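Local coordinates for soluble lytic murein transglycosylase (Pseudomonas aeruginosa, PDB 5OHU), which probably cleaves the glycan strands of peptidoglycan as a lytic transglycosylase, acting both from strand ends and within strands, at residues Ile423-Glu428 against Met451-Pro456; Gln402-Ala407 against Ala445-Asp450. All coordinates share one frame; numbering follows the deposited sequence.

The chain enters this region on helix 398-406, turns into helix 408-418 and continues through helices 422-433, 438-450 and 454-463. Interaction 2 opens first, at 402-407, and closes a loop when 445-450 comes back against it. Interaction 1 opens at 423-428, inside that loop, and closes at 451-456, just beyond it. The two contacts therefore cross rather than nest. Their second segments follow each other directly, and the backbone N of Trp-453 lies 2.9 Å from Ala-448 O, a probable hydrogen bond. Their centres are about 12 Å apart. Together they tie helix 398-406 to helix 438-450, and helix 422-433 to the start of helix 454-463, within the L domain.

Interaction 1 (Ile423-Glu428 against Met451-Pro456); sequences INARRE and MQWYFP
This is a small apolar contact in the L domain, where the indole of Trp-453 reaches from the turn before helix 454-463 to the side of helix 422-433. Its six-membered ring does the touching. Ala-425 CB comes in at the ring edge, near its plane, and lies 3.6 Å from Trp-453 CH2. Arg-426 approaches obliquely with its aliphatic part, CG being 3.7 Å from Trp-453 CH2 and 3.8 Å from CZ3. The arginine chain runs roughly perpendicular to the tryptophan side chain.

Arg-426 CG lies anti to its own carbonyl carbon (chi1 -76°). Further bends at chi2 and chi3 turn the rest of the chain, and the guanidinium plane ends 58° from the indole plane. The contact is therefore made by methylene, not by a stacked guanidinium. No hydrogen bond joins the segments, and they bury 158 Å² in all.

Gln-452, with positive phi, is the C-prime residue of a Schellman motif that ends the preceding helix. Trp-453 follows as N-cap of the next one.

Around the contact, Phe-417 of helix 408-418 meets the Trp-453 ring edge-to-face, and Phe-416 of that helix touches Ala-425. Further along the chain, in the first turn of helix 454-463, Pro-456 packs on Trp-429 and Tyr-430 of helix 422-433.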
ATOM      1  N   ILE A 423       1.573 -15.652  15.406  1.00 53.42           N
ATOM      2  CA  ILE A 423       1.822 -14.237  15.162  1.00 52.97           C
ATOM      3  C   ILE A 423       3.289 -13.904  15.414  1.00 43.03           C
ATOM      4  O   ILE A 423       3.925 -13.191  14.626  1.00 42.21           O
ATOM      5  CB  ILE A 423       0.868 -13.389  16.019  1.00 56.51           C
ATOM      6  CG1 ILE A 423      -0.582 -13.721  15.638  1.00 58.09           C
ATOM      7  CG2 ILE A 423       1.157 -11.907  15.842  1.00 55.65           C
ATOM      8  CD1 ILE A 423      -1.614 -13.303  16.667  1.00 58.33           C
ATOM      9  N   ASN A 424       3.860 -14.445  16.492  1.00 43.67           N
ATOM     10  CA  ASN A 424       5.283 -14.258  16.751  1.00 42.78           C
ATOM     11  C   ASN A 424       6.140 -14.849  15.635  1.00 41.15           C
ATOM     12  O   ASN A 424       7.130 -14.236  15.214  1.00 34.11           O
ATOM     13  CB  ASN A 424       5.651 -14.885  18.092  1.00 51.42           C
ATOM     14  CG  ASN A 424       4.927 -14.242  19.248  1.00 60.71           C
ATOM     15  OD1 ASN A 424       4.150 -14.893  19.944  1.00 66.27           O
ATOM     16  ND2 ASN A 424       5.183 -12.954  19.465  1.00 55.73           N
ATOM     17  N   ALA A 425       5.787 -16.046  15.156  1.00 39.85           N
ATOM     18  CA  ALA A 425       6.549 -16.660  14.075  1.00 38.47           C
ATOM     19  C   ALA A 425       6.533 -15.785  12.830  1.00 33.47           C
ATOM     20  O   ALA A 425       7.574 -15.568  12.198  1.00 33.45           O
ATOM     21  CB  ALA A 425       5.995 -18.048  13.762  1.00 41.82           C
ATOM     22  N   ARG A 426       5.365 -15.256  12.476  1.00 32.84           N
ATOM     23  CA  ARG A 426       5.276 -14.410  11.295  1.00 42.04           C
ATOM     24  C   ARG A 426       6.095 -13.146  11.467  1.00 38.22           C
ATOM     25  O   ARG A 426       6.798 -12.728  10.538  1.00 33.63           O
ATOM     26  CB  ARG A 426       3.821 -14.062  10.994  1.00 49.95           C
ATOM     27  CG  ARG A 426       3.038 -15.195  10.365  1.00 63.79           C
ATOM     28  CD  ARG A 426       1.960 -14.658   9.444  1.00 68.29           C
ATOM     29  NE  ARG A 426       1.066 -13.733  10.134  1.00 67.85           N
ATOM     30  CZ  ARG A 426       0.041 -14.117  10.886  1.00 65.53           C
ATOM     31  NH1 ARG A 426      -0.214 -15.405  11.050  1.00 64.40           N
ATOM     32  NH2 ARG A 426      -0.726 -13.211  11.475  1.00 67.97           N
ATOM     33  N   ARG A 427       6.014 -12.518  12.646  1.00 28.73           N
ATOM     34  CA  ARG A 427       6.757 -11.280  12.857  1.00 31.24           C
ATOM     35  C   ARG A 427       8.259 -11.507  12.725  1.00 28.77           C
ATOM     36  O   ARG A 427       8.955 -10.707  12.089  1.00 30.66           O
ATOM     37  CB  ARG A 427       6.421 -10.669  14.218  1.00 36.30           C
ATOM     38  CG  ARG A 427       6.990  -9.269  14.370  1.00 51.19           C
ATOM     39  CD  ARG A 427       6.715  -8.656  15.732  1.00 63.45           C
ATOM     40  NE  ARG A 427       5.292  -8.462  15.986  1.00 71.19           N
ATOM     41  CZ  ARG A 427       4.573  -9.215  16.810  1.00 74.04           C
ATOM     42  NH1 ARG A 427       5.149 -10.210  17.471  1.00 73.30           N
ATOM     43  NH2 ARG A 427       3.281  -8.965  16.983  1.00 74.89           N
ATOM     44  N   GLU A 428       8.782 -12.586  13.312  1.00 25.92           N
ATOM     45  CA  GLU A 428      10.177 -12.945  13.076  1.00 21.54           C
ATOM     46  C   GLU A 428      10.450 -13.070  11.589  1.00 34.21           C
ATOM     47  O   GLU A 428      11.406 -12.487  11.051  1.00 25.62           O
ATOM     48  CB  GLU A 428      10.516 -14.268  13.766  1.00 26.36           C
ATOM     49  CG  GLU A 428      10.771 -14.178  15.262  1.00 33.27           C
ATOM     50  CD  GLU A 428      12.055 -13.428  15.625  1.00 38.27           C
ATOM     51  OE1 GLU A 428      12.240 -13.160  16.840  1.00 39.24           O
ATOM     52  OE2 GLU A 428      12.874 -13.113  14.717  1.00 32.80           O
ATOM     53  N   MET A 451       6.318 -25.355   5.081  1.00 43.98           N
ATOM     54  CA  MET A 451       5.536 -25.285   6.305  1.00 46.89           C
ATOM     55  C   MET A 451       4.059 -25.011   6.042  1.00 45.90           C
ATOM     56  O   MET A 451       3.303 -24.790   6.996  1.00 44.93           O
ATOM     57  CB  MET A 451       6.111 -24.206   7.228  1.00 47.50           C
ATOM     58  CG  MET A 451       7.565 -24.448   7.634  1.00 50.54           C
ATOM     59  SD  MET A 451       8.354 -22.974   8.322  1.00 48.83           S
ATOM     60  CE  MET A 451       7.285 -22.659   9.718  1.00 48.59           C
ATOM     61  N   GLN A 452       3.635 -25.019   4.771  1.00 44.14           N
ATOM     62  CA  GLN A 452       2.268 -24.666   4.372  1.00 45.09           C
ATOM     63  C   GLN A 452       1.958 -23.220   4.722  1.00 47.42           C
ATOM     64  O   GLN A 452       0.818 -22.862   5.029  1.00 51.06           O
ATOM     65  CB  GLN A 452       1.222 -25.605   4.988  1.00 53.51           C
ATOM     66  CG  GLN A 452       1.026 -26.924   4.245  1.00 64.60           C
ATOM     67  CD  GLN A 452       2.335 -27.622   3.926  1.00 75.19           C
ATOM     68  OE1 GLN A 452       2.999 -28.157   4.813  1.00 73.43           O
ATOM     69  NE2 GLN A 452       2.719 -27.608   2.650  1.00 81.72           N
ATOM     70  N   TRP A 453       2.980 -22.374   4.683  1.00 41.22           N
ATOM     71  CA  TRP A 453       2.809 -20.963   4.980  1.00 41.69           C
ATOM     72  C   TRP A 453       2.844 -20.187   3.673  1.00 38.45           C
ATOM     73  O   TRP A 453       3.813 -19.505   3.328  1.00 35.90           O
ATOM     74  CB  TRP A 453       3.841 -20.506   5.982  1.00 41.44           C
ATOM     75  CG  TRP A 453       3.174 -20.472   7.262  1.00 55.76           C
ATOM     76  CD1 TRP A 453       1.970 -21.043   7.554  1.00 62.98           C
ATOM     77  CD2 TRP A 453       3.606 -19.810   8.439  1.00 60.82           C
ATOM     78  NE1 TRP A 453       1.629 -20.781   8.846  1.00 72.37           N
ATOM     79  CE2 TRP A 453       2.620 -20.025   9.415  1.00 74.56           C
ATOM     80  CE3 TRP A 453       4.736 -19.057   8.768  1.00 60.12           C
ATOM     81  CZ2 TRP A 453       2.733 -19.526  10.699  1.00 84.89           C
ATOM     82  CZ3 TRP A 453       4.842 -18.550  10.039  1.00 68.49           C
ATOM     83  CH2 TRP A 453       3.847 -18.786  10.994  1.00 83.23           C
ATOM     84  N   TYR A 454       1.711 -20.274   2.973  1.00 34.31           N
ATOM     85  CA  TYR A 454       1.632 -19.846   1.585  1.00 30.20           C
ATOM     86  C   TYR A 454       1.886 -18.358   1.437  1.00 26.30           C
ATOM     87  O   TYR A 454       2.667 -17.951   0.571  1.00 36.06           O
ATOM     88  CB  TYR A 454       0.273 -20.259   1.014  1.00 36.67           C
ATOM     89  CG  TYR A 454       0.081 -21.758   1.156  1.00 36.28           C
ATOM     90  CD1 TYR A 454       1.058 -22.641   0.685  1.00 26.70           C
ATOM     91  CD2 TYR A 454      -1.038 -22.294   1.800  1.00 27.86           C
ATOM     92  CE1 TYR A 454       0.917 -24.008   0.829  1.00 22.77           C
ATOM     93  CE2 TYR A 454      -1.183 -23.658   1.942  1.00 21.58           C
ATOM     94  CZ  TYR A 454      -0.201 -24.506   1.457  1.00 27.55           C
ATOM     95  OH  TYR A 454      -0.334 -25.862   1.593  1.00 37.49           O
ATOM     96  N   PHE A 455       1.270 -17.525   2.289  1.00 18.99           N
ATOM     97  CA  PHE A 455       1.502 -16.085   2.152  1.00 31.54           C
ATOM     98  C   PHE A 455       2.925 -15.685   2.514  1.00 28.16           C
ATOM     99  O   PHE A 455       3.548 -14.945   1.731  1.00 30.75           O
ATOM    100  CB  PHE A 455       0.473 -15.291   2.956  1.00 30.31           C
ATOM    101  CG  PHE A 455       0.645 -13.805   2.843  1.00 37.88           C
ATOM    102  CD1 PHE A 455       0.829 -13.211   1.601  1.00 46.19           C
ATOM    103  CD2 PHE A 455       0.630 -13.003   3.970  1.00 35.04           C
ATOM    104  CE1 PHE A 455       0.999 -11.843   1.489  1.00 53.17           C
ATOM    105  CE2 PHE A 455       0.793 -11.639   3.869  1.00 46.08           C
ATOM    106  CZ  PHE A 455       0.980 -11.053   2.628  1.00 51.92           C
ATOM    107  N   PRO A 456       3.499 -16.096   3.652  1.00 31.51           N
ATOM    108  CA  PRO A 456       4.932 -15.813   3.862  1.00 30.15           C
ATOM    109  C   PRO A 456       5.792 -16.232   2.678  1.00 23.33           C
ATOM    110  O   PRO A 456       6.669 -15.476   2.251  1.00 22.62           O
ATOM    111  CB  PRO A 456       5.259 -16.612   5.132  1.00 22.68           C
ATOM    112  CG  PRO A 456       3.972 -16.661   5.876  1.00 29.51           C
ATOM    113  CD  PRO A 456       2.904 -16.782   4.818  1.00 31.89           C
TER

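Interaction 2 (Gln402-Ala407 against Ala445-Asp450); sequences QRVRNA and ARLAYD
Leu-447 of helix 438-450 meets Val-404 and Arg-405 near the end of helix 398-406, and its two methyls have different partners. CD1 faces the buried side. It lies 3.7 Å from Val-404 CG1, and the two side chains lie alongside each other, pointing opposite ways. Val-404 has CG1 anti to the backbone N (chi1 158°), which places this branch toward the leucine. Leu-447 also rests on Trp-429 of helix 422-433, and Val-404 touches Glu-440, two turns earlier on helix 438-450. The apolar pair thus sits where three helices meet.

These helices belong to the L domain, which falls in the TPR clan of helical repeat families. In this part of the fold the chain is a run of short helices with brief connections. The contact brings together two helices with two others between them in sequence. Just after helix 398-406, Thr-410 OG1 in the first turn of helix 408-418 hydrogen-bonds to Val-404 O.

The other side is more exposed, and a charged group takes part, though the approach there is no longer. Leu-447 CD2 meets the guanidinium of Arg-405, with NH2 at 3.4 Å and CZ at 4.1 Å. The approach is oblique. The Arg-405 chain leaves the helix extended and then bends at chi3 (22°), which brings the guanidinium to the leucine methyl. No hydrogen bond crosses between the segments. Asp-450 is opposite in charge, but its OD2 is 6.7 Å from Arg-405 NH2, beyond salt-bridge contact. Asp-450 OD1 pairs instead with Arg-446 NH2 of its own helix, at 3.4 Å, a salt bridge with only weak hydrogen-bond geometry.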
ATOM      1  N   GLN A 402      21.424 -23.214   4.044  1.00 56.19           N
ATOM      2  CA  GLN A 402      21.867 -23.447   5.412  1.00 51.35           C
ATOM      3  C   GLN A 402      21.999 -22.131   6.169  1.00 49.21           C
ATOM      4  O   GLN A 402      21.501 -22.001   7.290  1.00 45.64           O
ATOM      5  CB  GLN A 402      23.183 -24.221   5.415  1.00 55.45           C
ATOM      6  CG  GLN A 402      23.334 -25.137   6.621  1.00 64.03           C
ATOM      7  CD  GLN A 402      24.672 -25.847   6.658  1.00 76.07           C
ATOM      8  OE1 GLN A 402      25.704 -25.268   6.317  1.00 81.90           O
ATOM      9  NE2 GLN A 402      24.661 -27.114   7.068  1.00 78.70           N
ATOM     10  N   ARG A 403      22.654 -21.140   5.555  1.00 51.31           N
ATOM     11  CA  ARG A 403      22.745 -19.799   6.135  1.00 54.72           C
ATOM     12  C   ARG A 403      21.384 -19.315   6.629  1.00 49.75           C
ATOM     13  O   ARG A 403      21.246 -18.861   7.770  1.00 47.36           O
ATOM     14  CB  ARG A 403      23.300 -18.818   5.095  1.00 54.53           C
ATOM     15  CG  ARG A 403      24.285 -17.778   5.613  1.00 59.44           C
ATOM     16  CD  ARG A 403      24.713 -16.827   4.487  1.00 67.05           C
ATOM     17  NE  ARG A 403      25.392 -17.514   3.383  1.00 75.33           N
ATOM     18  CZ  ARG A 403      25.561 -17.005   2.161  1.00 75.86           C
ATOM     19  NH1 ARG A 403      25.088 -15.801   1.865  1.00 77.76           N
ATOM     20  NH2 ARG A 403      26.195 -17.706   1.226  1.00 74.86           N
ATOM     21  N   VAL A 404      20.362 -19.434   5.783  1.00 38.97           N
ATOM     22  CA  VAL A 404      19.048 -18.909   6.133  1.00 41.70           C
ATOM     23  C   VAL A 404      18.393 -19.764   7.215  1.00 35.85           C
ATOM     24  O   VAL A 404      17.819 -19.234   8.173  1.00 42.05           O
ATOM     25  CB  VAL A 404      18.176 -18.777   4.867  1.00 39.94           C
ATOM     26  CG1 VAL A 404      16.687 -18.749   5.214  1.00 34.53           C
ATOM     27  CG2 VAL A 404      18.561 -17.515   4.109  1.00 35.94           C
ATOM     28  N   ARG A 405      18.486 -21.085   7.113  1.00 37.45           N
ATOM     29  CA  ARG A 405      17.928 -21.885   8.195  1.00 45.17           C
ATOM     30  C   ARG A 405      18.763 -21.789   9.475  1.00 48.88           C
ATOM     31  O   ARG A 405      18.256 -22.109  10.553  1.00 50.79           O
ATOM     32  CB  ARG A 405      17.769 -23.347   7.766  1.00 44.27           C
ATOM     33  CG  ARG A 405      16.954 -24.165   8.774  1.00 56.05           C
ATOM     34  CD  ARG A 405      16.538 -25.528   8.256  1.00 62.35           C
ATOM     35  NE  ARG A 405      17.392 -25.995   7.170  1.00 68.72           N
ATOM     36  CZ  ARG A 405      16.944 -26.681   6.124  1.00 77.88           C
ATOM     37  NH1 ARG A 405      17.783 -27.069   5.173  1.00 81.45           N
ATOM     38  NH2 ARG A 405      15.652 -26.972   6.024  1.00 77.70           N
ATOM     39  N   ASN A 406      20.015 -21.325   9.388  1.00 46.56           N
ATOM     40  CA  ASN A 406      20.853 -21.148  10.571  1.00 56.43           C
ATOM     41  C   ASN A 406      20.660 -19.805  11.261  1.00 58.07           C
ATOM     42  O   ASN A 406      21.042 -19.670  12.431  1.00 59.04           O
ATOM     43  CB  ASN A 406      22.342 -21.284  10.222  1.00 58.02           C
ATOM     44  CG  ASN A 406      22.826 -22.723  10.238  1.00 65.97           C
ATOM     45  OD1 ASN A 406      22.121 -23.630  10.686  1.00 67.68           O
ATOM     46  ND2 ASN A 406      24.041 -22.936   9.748  1.00 69.52           N
ATOM     47  N   ALA A 407      20.108 -18.809  10.566  1.00 46.45           N
ATOM     48  CA  ALA A 407      19.957 -17.486  11.153  1.00 42.62           C
ATOM     49  C   ALA A 407      19.078 -17.552  12.396  1.00 49.15           C
ATOM     50  O   ALA A 407      18.136 -18.348  12.472  1.00 45.85           O
ATOM     51  CB  ALA A 407      19.370 -16.516  10.129  1.00 37.26           C
ATOM     52  N   ALA A 445      11.586 -18.393   1.000  1.00 29.16           N
ATOM     53  CA  ALA A 445      10.332 -18.751   0.345  1.00 36.21           C
ATOM     54  C   ALA A 445      10.129 -20.261   0.333  1.00 31.78           C
ATOM     55  O   ALA A 445       9.021 -20.747   0.601  1.00 34.65           O
ATOM     56  CB  ALA A 445      10.296 -18.193  -1.082  1.00 26.69           C
ATOM     57  N   ARG A 446      11.186 -21.021   0.040  1.00 30.80           N
ATOM     58  CA  ARG A 446      11.057 -22.476   0.031  1.00 36.22           C
ATOM     59  C   ARG A 446      10.747 -23.013   1.422  1.00 36.92           C
ATOM     60  O   ARG A 446       9.916 -23.915   1.571  1.00 37.30           O
ATOM     61  CB  ARG A 446      12.323 -23.131  -0.521  1.00 49.99           C
ATOM     62  CG  ARG A 446      12.172 -24.632  -0.807  1.00 64.44           C
ATOM     63  CD  ARG A 446      11.185 -24.894  -1.949  1.00 77.19           C
ATOM     64  NE  ARG A 446      10.438 -26.139  -1.769  1.00 84.92           N
ATOM     65  CZ  ARG A 446      10.838 -27.325  -2.217  1.00 88.49           C
ATOM     66  NH1 ARG A 446      11.982 -27.437  -2.876  1.00 89.32           N
ATOM     67  NH2 ARG A 446      10.093 -28.403  -2.003  1.00 89.42           N
ATOM     68  N   LEU A 447      11.406 -22.467   2.451  1.00 38.47           N
ATOM     69  CA  LEU A 447      11.212 -22.962   3.813  1.00 36.81           C
ATOM     70  C   LEU A 447       9.784 -22.722   4.283  1.00 36.22           C
ATOM     71  O   LEU A 447       9.158 -23.604   4.881  1.00 38.06           O
ATOM     72  CB  LEU A 447      12.215 -22.301   4.765  1.00 34.08           C
ATOM     73  CG  LEU A 447      13.681 -22.751   4.685  1.00 38.37           C
ATOM     74  CD1 LEU A 447      14.589 -21.785   5.433  1.00 41.74           C
ATOM     75  CD2 LEU A 447      13.864 -24.165   5.229  1.00 25.44           C
ATOM     76  N   ALA A 448       9.253 -21.525   4.018  1.00 32.40           N
ATOM     77  CA  ALA A 448       7.884 -21.209   4.414  1.00 31.49           C
ATOM     78  C   ALA A 448       6.866 -22.030   3.624  1.00 35.93           C
ATOM     79  O   ALA A 448       5.828 -22.428   4.168  1.00 35.37           O
ATOM     80  CB  ALA A 448       7.622 -19.711   4.236  1.00 30.97           C
ATOM     81  N   TYR A 449       7.133 -22.283   2.339  1.00 33.13           N
ATOM     82  CA  TYR A 449       6.234 -23.127   1.556  1.00 38.35           C
ATOM     83  C   TYR A 449       6.147 -24.534   2.145  1.00 42.61           C
ATOM     84  O   TYR A 449       5.051 -25.095   2.281  1.00 36.46           O
ATOM     85  CB  TYR A 449       6.695 -23.171   0.098  1.00 38.41           C
ATOM     86  CG  TYR A 449       5.820 -24.010  -0.817  1.00 44.07           C
ATOM     87  CD1 TYR A 449       4.656 -23.489  -1.376  1.00 49.45           C
ATOM     88  CD2 TYR A 449       6.167 -25.318  -1.134  1.00 44.78           C
ATOM     89  CE1 TYR A 449       3.863 -24.255  -2.218  1.00 47.10           C
ATOM     90  CE2 TYR A 449       5.378 -26.086  -1.968  1.00 43.97           C
ATOM     91  CZ  TYR A 449       4.235 -25.552  -2.506  1.00 44.35           C
ATOM     92  OH  TYR A 449       3.463 -26.327  -3.334  1.00 55.10           O
ATOM     93  N   ASP A 450       7.288 -25.115   2.526  1.00 40.57           N
ATOM     94  CA  ASP A 450       7.276 -26.453   3.104  1.00 46.61           C
ATOM     95  C   ASP A 450       6.595 -26.503   4.467  1.00 48.16           C
ATOM     96  O   ASP A 450       6.308 -27.598   4.956  1.00 51.96           O
ATOM     97  CB  ASP A 450       8.705 -26.990   3.195  1.00 48.12           C
ATOM     98  CG  ASP A 450       9.307 -27.263   1.829  1.00 55.67           C
ATOM     99  OD1 ASP A 450       8.544 -27.617   0.905  1.00 59.26           O
ATOM    100  OD2 ASP A 450      10.537 -27.114   1.670  1.00 57.19           O
TER